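PpiC-type peptidyl-prolyl cis-trans isomerase (Novosphingobium aromaticivorans, PDB 3GPK) probably catalyses the cis-trans isomerisation of peptidyl-prolyl bonds as a periplasmic chaperone, the present chain being its parvulin-like PpiC-type domain. Local coordinates at residues I32-Q35 and L36-G40; V43-A46 and R47-E51. One frame throughout, in Å; residues are numbered along the deposited sequence.

Contact 1: residues I32-Q35 and L36-G40; sequences IVEQ and LKQGG
Lys-37 lies alongside Val-33, which precedes it by one helical turn at the end of helix 22-37, and the two side chains point the same way. Its CB and CG rest against Val-33 O, CG at 3.3 Å, because chi1 of -72° places CG beside the backbone N and anti to the carbonyl carbon. CD then runs beside the Val-33 methyl CG1, and CE comes closest to it, at 3.6 Å. Beyond CG the chain is extended until chi4, where it bends and carries NZ off the methyl. The backbone joins the same two residues: Lys-37 N donates to Val-33 O (2.8 Å). On the buried side, Leu-36 CD1 meets Ile-32 CG2 at 3.9 Å, while Ile-97 of the sheet touches both side chains.

Glu-34 and Gln-38 also run alongside each other, their carboxylate and amide planes 28° apart, with Glu-34 CG 3.7 Å from Gln-38 NE2. With an alanine in place of Glu-34 this CG neighbour is gone, and the Gln-38 amide would probably be freer to turn. A water donating to Gln-38 OE1 (2.6 Å) also accepts weakly from Gln-35 NE2, linking the two amides. Beyond Gln-38 the helix ends in a Schellman motif: Gly-40 N bonds to Gln-35 O (2.9 Å), Gly-39 N to Leu-36 O (3.0 Å), and Gly-39 takes the positive phi, 125°, of this helix-ending turn.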
ATOM      1  N   ILE A  32      10.152   3.900  -7.414  1.00  9.33           N
ATOM      2  CA  ILE A  32       8.807   4.460  -7.375  1.00  8.31           C
ATOM      3  C   ILE A  32       8.583   5.131  -6.022  1.00  7.86           C
ATOM      4  O   ILE A  32       8.054   6.236  -5.949  1.00  7.36           O
ATOM      5  CB  ILE A  32       7.745   3.362  -7.623  1.00  8.99           C
ATOM      6  CG1 ILE A  32       7.853   2.873  -9.073  1.00  9.44           C
ATOM      7  CG2 ILE A  32       6.335   3.905  -7.345  1.00  8.00           C
ATOM      8  CD1 ILE A  32       7.130   1.558  -9.341  1.00 11.22           C
ATOM      9  N   VAL A  33       9.003   4.466  -4.951  1.00  9.07           N
ATOM     10  CA  VAL A  33       8.854   5.035  -3.616  1.00  8.96           C
ATOM     11  C   VAL A  33       9.589   6.372  -3.559  1.00  9.76           C
ATOM     12  O   VAL A  33       9.089   7.342  -2.992  1.00  8.11           O
ATOM     13  CB  VAL A  33       9.423   4.079  -2.535  1.00  8.82           C
ATOM     14  CG1 VAL A  33       9.435   4.769  -1.183  1.00 12.16           C
ATOM     15  CG2 VAL A  33       8.568   2.826  -2.459  1.00 11.32           C
ATOM     16  N   GLU A  34      10.774   6.418  -4.160  1.00  9.49           N
ATOM     17  CA  GLU A  34      11.562   7.646  -4.193  1.00 11.07           C
ATOM     18  C   GLU A  34      10.778   8.776  -4.861  1.00 10.99           C
ATOM     19  O   GLU A  34      10.736   9.890  -4.352  1.00 11.15           O
ATOM     20  CB  GLU A  34      12.881   7.402  -4.934  1.00 14.44           C
ATOM     21  CG  GLU A  34      13.751   8.629  -5.062  1.00 23.78           C
ATOM     22  CD  GLU A  34      15.142   8.311  -5.579  1.00 27.72           C
ATOM     23  OE1 GLU A  34      15.265   7.801  -6.714  1.00 29.87           O
ATOM     24  OE2 GLU A  34      16.115   8.574  -4.843  1.00 31.51           O
ATOM     25  N   GLN A  35      10.155   8.490  -6.001  1.00  9.81           N
ATOM     26  CA  GLN A  35       9.362   9.501  -6.699  1.00  8.95           C
ATOM     27  C   GLN A  35       8.155   9.946  -5.883  1.00  9.63           C
ATOM     28  O   GLN A  35       7.782  11.119  -5.903  1.00 10.99           O
ATOM     29  CB  GLN A  35       8.886   8.964  -8.052  1.00  9.34           C
ATOM     30  CG  GLN A  35       9.999   8.774  -9.073  1.00 11.53           C
ATOM     31  CD  GLN A  35      10.762  10.056  -9.330  1.00 13.85           C
ATOM     32  OE1 GLN A  35      10.168  11.114  -9.548  1.00 15.16           O
ATOM     33  NE2 GLN A  35      12.085   9.971  -9.299  1.00 17.16           N
ATOM     34  N   LEU A  36       7.538   9.007  -5.171  1.00  8.57           N
ATOM     35  CA  LEU A  36       6.370   9.329  -4.360  1.00  8.39           C
ATOM     36  C   LEU A  36       6.761  10.193  -3.170  1.00  9.40           C
ATOM     37  O   LEU A  36       6.090  11.174  -2.859  1.00 10.50           O
ATOM     38  CB  LEU A  36       5.686   8.039  -3.874  1.00  7.85           C
ATOM     39  CG  LEU A  36       5.046   7.165  -4.960  1.00  7.17           C
ATOM     40  CD1 LEU A  36       4.622   5.830  -4.355  1.00  9.09           C
ATOM     41  CD2 LEU A  36       3.863   7.882  -5.595  1.00  9.78           C
ATOM     42  N   LYS A  37       7.847   9.826  -2.502  1.00 10.42           N
ATOM     43  CA  LYS A  37       8.308  10.591  -1.358  1.00 11.62           C
ATOM     44  C   LYS A  37       8.689  12.010  -1.764  1.00 12.89           C
ATOM     45  O   LYS A  37       8.596  12.934  -0.955  1.00 13.61           O
ATOM     46  CB  LYS A  37       9.496   9.889  -0.693  1.00 12.69           C
ATOM     47  CG  LYS A  37       9.088   8.629   0.061  1.00 16.95           C
ATOM     48  CD  LYS A  37      10.246   8.016   0.825  1.00 21.54           C
ATOM     49  CE  LYS A  37       9.753   6.889   1.736  1.00 23.52           C
ATOM     50  NZ  LYS A  37       8.756   7.352   2.744  1.00 27.92           N
ATOM     51  N   GLN A  38       9.100  12.188  -3.015  1.00 13.25           N
ATOM     52  CA  GLN A  38       9.487  13.511  -3.499  1.00 15.25           C
ATOM     53  C   GLN A  38       8.302  14.326  -4.032  1.00 16.09           C
ATOM     54  O   GLN A  38       8.474  15.456  -4.492  1.00 17.69           O
ATOM     55  CB  GLN A  38      10.594  13.378  -4.558  1.00 17.41           C
ATOM     56  CG  GLN A  38      11.788  12.565  -4.052  1.00 22.35           C
ATOM     57  CD  GLN A  38      12.934  12.467  -5.046  1.00 25.72           C
ATOM     58  OE1 GLN A  38      12.736  12.562  -6.256  1.00 27.17           O
ATOM     59  NE2 GLN A  38      14.143  12.249  -4.533  1.00 27.84           N
ATOM     60  N   GLY A  39       7.102  13.750  -3.982  1.00 14.84           N
ATOM     61  CA  GLY A  39       5.926  14.482  -4.419  1.00 14.04           C
ATOM     62  C   GLY A  39       5.035  13.883  -5.489  1.00 12.93           C
ATOM     63  O   GLY A  39       3.973  14.423  -5.770  1.00 15.15           O
ATOM     64  N   GLY A  40       5.451  12.768  -6.081  1.00 11.20           N
ATOM     65  CA  GLY A  40       4.646  12.152  -7.123  1.00 10.51           C
ATOM     66  C   GLY A  40       3.259  11.722  -6.674  1.00 10.09           C
ATOM     67  O   GLY A  40       3.043  11.364  -5.514  1.00 10.86           O
TER
HETATM   68  O   HOH W   1      11.026  13.544  -8.019  1.00 20.10           O
HETATM   69  O   HOH W   2      14.584  11.743  -7.952  1.00 38.99           O

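Contact 2: residues V43-A46 and R47-E51; sequences VAYA and RQYSE
Arg-47 reaches back over Val-43 on the outer side of helix 42-49, a short helix of the parvulin-like fold whose last turn is made here. Its chain is extended from CG to NE, with CG passing 3.3 Å from Val-43 O. This brings the flat guanidinium over Val-43 CG1, which lies 3.6 Å from its plane on one face, offset toward the rim. NE donates to Ala-56 O, so the group is held by an apolar contact on a face and a polar one at NE.

Ala-46, buried against Ile-13 of strand 7-16, takes part mainly through its backbone. Its carbonyl accepts Ser-50 N at 2.9 Å, and Ser-50 CB packs against the same oxygen. Ser-50 is where the chain leaves the helical conformation, and its OG bonds to Phe-14 N, tying the exit to that strand.

Tyr-45 and Tyr-49 point the same way from successive turns, and both rings pack on helix 22-37. Their like first torsions, -82° and -65°, set the rings off side by side, and they touch at Tyr-45 CD1 and Tyr-49 CE2, 3.7 Å apart. Their backbones are joined as well, Tyr-49 N donating to Tyr-45 O at 2.8 Å. The Tyr-49 ring is also packed from one face by its neighbour in sequence, Gln-48, whose CG sits above the ring centre.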
ATOM      1  N   VAL A  43      -1.832   8.087  -7.080  1.00 10.04           N
ATOM      2  CA  VAL A  43      -2.802   7.610  -8.059  1.00 10.00           C
ATOM      3  C   VAL A  43      -2.154   7.407  -9.422  1.00  9.84           C
ATOM      4  O   VAL A  43      -2.379   6.397 -10.080  1.00  9.70           O
ATOM      5  CB  VAL A  43      -3.983   8.600  -8.200  1.00 11.91           C
ATOM      6  CG1 VAL A  43      -4.851   8.219  -9.400  1.00 12.60           C
ATOM      7  CG2 VAL A  43      -4.817   8.593  -6.925  1.00 14.67           C
ATOM      8  N   ALA A  44      -1.353   8.378  -9.845  1.00  9.45           N
ATOM      9  CA  ALA A  44      -0.688   8.288 -11.137  1.00  9.48           C
ATOM     10  C   ALA A  44       0.272   7.108 -11.201  1.00  9.10           C
ATOM     11  O   ALA A  44       0.272   6.356 -12.178  1.00  9.72           O
ATOM     12  CB  ALA A  44       0.053   9.575 -11.430  1.00 10.35           C
ATOM     13  N   TYR A  45       1.095   6.949 -10.168  1.00  8.37           N
ATOM     14  CA  TYR A  45       2.044   5.849 -10.156  1.00  7.23           C
ATOM     15  C   TYR A  45       1.345   4.501 -10.046  1.00  8.15           C
ATOM     16  O   TYR A  45       1.784   3.524 -10.647  1.00  8.16           O
ATOM     17  CB  TYR A  45       3.072   6.044  -9.034  1.00  7.62           C
ATOM     18  CG  TYR A  45       4.193   6.973  -9.440  1.00  7.87           C
ATOM     19  CD1 TYR A  45       5.355   6.473 -10.031  1.00  8.00           C
ATOM     20  CD2 TYR A  45       4.061   8.358  -9.323  1.00  8.12           C
ATOM     21  CE1 TYR A  45       6.346   7.321 -10.502  1.00  7.65           C
ATOM     22  CE2 TYR A  45       5.055   9.219  -9.796  1.00  9.23           C
ATOM     23  CZ  TYR A  45       6.194   8.691 -10.392  1.00  8.11           C
ATOM     24  OH  TYR A  45       7.159   9.517 -10.924  1.00  9.24           O
ATOM     25  N   ALA A  46       0.247   4.454  -9.298  1.00  8.10           N
ATOM     26  CA  ALA A  46      -0.498   3.209  -9.151  1.00  9.04           C
ATOM     27  C   ALA A  46      -1.108   2.807 -10.493  1.00  9.25           C
ATOM     28  O   ALA A  46      -1.054   1.649 -10.885  1.00  9.44           O
ATOM     29  CB  ALA A  46      -1.588   3.377  -8.097  1.00  9.05           C
ATOM     30  N   ARG A  47      -1.690   3.767 -11.204  1.00  8.85           N
ATOM     31  CA  ARG A  47      -2.290   3.463 -12.497  1.00 10.44           C
ATOM     32  C   ARG A  47      -1.251   2.973 -13.504  1.00 10.79           C
ATOM     33  O   ARG A  47      -1.528   2.097 -14.327  1.00 12.82           O
ATOM     34  CB  ARG A  47      -3.011   4.700 -13.042  1.00 11.38           C
ATOM     35  CG  ARG A  47      -4.324   4.966 -12.337  1.00 13.38           C
ATOM     36  CD  ARG A  47      -4.945   6.282 -12.742  1.00 17.03           C
ATOM     37  NE  ARG A  47      -6.336   6.333 -12.309  1.00 17.93           N
ATOM     38  CZ  ARG A  47      -7.098   7.419 -12.363  1.00 22.29           C
ATOM     39  NH1 ARG A  47      -6.601   8.557 -12.827  1.00 22.20           N
ATOM     40  NH2 ARG A  47      -8.366   7.357 -11.973  1.00 20.46           N
ATOM     41  N   GLN A  48      -0.047   3.526 -13.423  1.00  9.69           N
ATOM     42  CA  GLN A  48       1.022   3.147 -14.340  1.00 10.41           C
ATOM     43  C   GLN A  48       1.737   1.846 -13.982  1.00 11.67           C
ATOM     44  O   GLN A  48       2.028   1.023 -14.858  1.00 12.70           O
ATOM     45  CB  GLN A  48       2.054   4.282 -14.421  1.00 10.53           C
ATOM     46  CG  GLN A  48       3.388   3.925 -15.091  1.00 10.91           C
ATOM     47  CD  GLN A  48       3.229   3.366 -16.493  1.00 13.58           C
ATOM     48  OE1 GLN A  48       2.245   3.644 -17.177  1.00 15.61           O
ATOM     49  NE2 GLN A  48       4.207   2.586 -16.932  1.00 12.98           N
ATOM     50  N   TYR A  49       2.000   1.652 -12.695  1.00 10.75           N
ATOM     51  CA  TYR A  49       2.755   0.488 -12.249  1.00  9.58           C
ATOM     52  C   TYR A  49       2.072  -0.637 -11.493  1.00  8.67           C
ATOM     53  O   TYR A  49       2.574  -1.758 -11.504  1.00 11.99           O
ATOM     54  CB  TYR A  49       3.940   0.960 -11.400  1.00  8.87           C
ATOM     55  CG  TYR A  49       4.955   1.775 -12.162  1.00  8.91           C
ATOM     56  CD1 TYR A  49       5.758   1.184 -13.141  1.00 10.33           C
ATOM     57  CD2 TYR A  49       5.114   3.136 -11.914  1.00  9.31           C
ATOM     58  CE1 TYR A  49       6.693   1.929 -13.851  1.00 12.25           C
ATOM     59  CE2 TYR A  49       6.052   3.892 -12.622  1.00  9.19           C
ATOM     60  CZ  TYR A  49       6.833   3.281 -13.588  1.00  9.78           C
ATOM     61  OH  TYR A  49       7.748   4.011 -14.306  1.00 12.16           O
ATOM     62  N   SER A  50       0.955  -0.378 -10.824  1.00  8.67           N
ATOM     63  CA  SER A  50       0.363  -1.461 -10.058  1.00  8.67           C
ATOM     64  C   SER A  50      -0.149  -2.591 -10.922  1.00 10.76           C
ATOM     65  O   SER A  50      -0.794  -2.374 -11.951  1.00 12.50           O
ATOM     66  CB  SER A  50      -0.754  -0.963  -9.144  1.00  8.74           C
ATOM     67  OG  SER A  50      -1.071  -1.983  -8.204  1.00 10.66           O
ATOM     68  N   GLU A  51       0.157  -3.809 -10.492  1.00 11.82           N
ATOM     69  CA  GLU A  51      -0.261  -4.999 -11.209  1.00 14.61           C
ATOM     70  C   GLU A  51      -1.461  -5.655 -10.540  1.00 15.36           C
ATOM     71  O   GLU A  51      -1.856  -6.763 -10.889  1.00 17.38           O
ATOM     72  CB  GLU A  51       0.920  -5.961 -11.310  1.00 15.82           C
ATOM     73  CG  GLU A  51       1.987  -5.456 -12.267  1.00 18.64           C
ATOM     74  CD  GLU A  51       3.326  -6.141 -12.084  1.00 20.96           C
ATOM     75  OE1 GLU A  51       3.344  -7.365 -11.868  1.00 23.50           O
ATOM     76  OE2 GLU A  51       4.363  -5.453 -12.174  1.00 21.79           O
TER

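Contact 1 closes at Gly-40 just before contact 2 opens at Val-43, so the two lie in series, contact 1 at the C-terminal end of helix 22-37 and contact 2 over most of the short helix 42-49 and its exit, with centres about 12 Å apart. They also touch directly: the Tyr-45 ring packs on Leu-36 and Ile-32, its OH lies 3.4 Å from Gln-35 CB, and Ile-32 CD1 meets Tyr-49 CG at 3.6 Å. Both helices rest on the antiparallel sheet, sharing Ile-13 and Leu-15 of strand 7-16 as neighbours. The short connection lets helix 42-49 lie against 22-37 on this sheet of the PpiC-type domain.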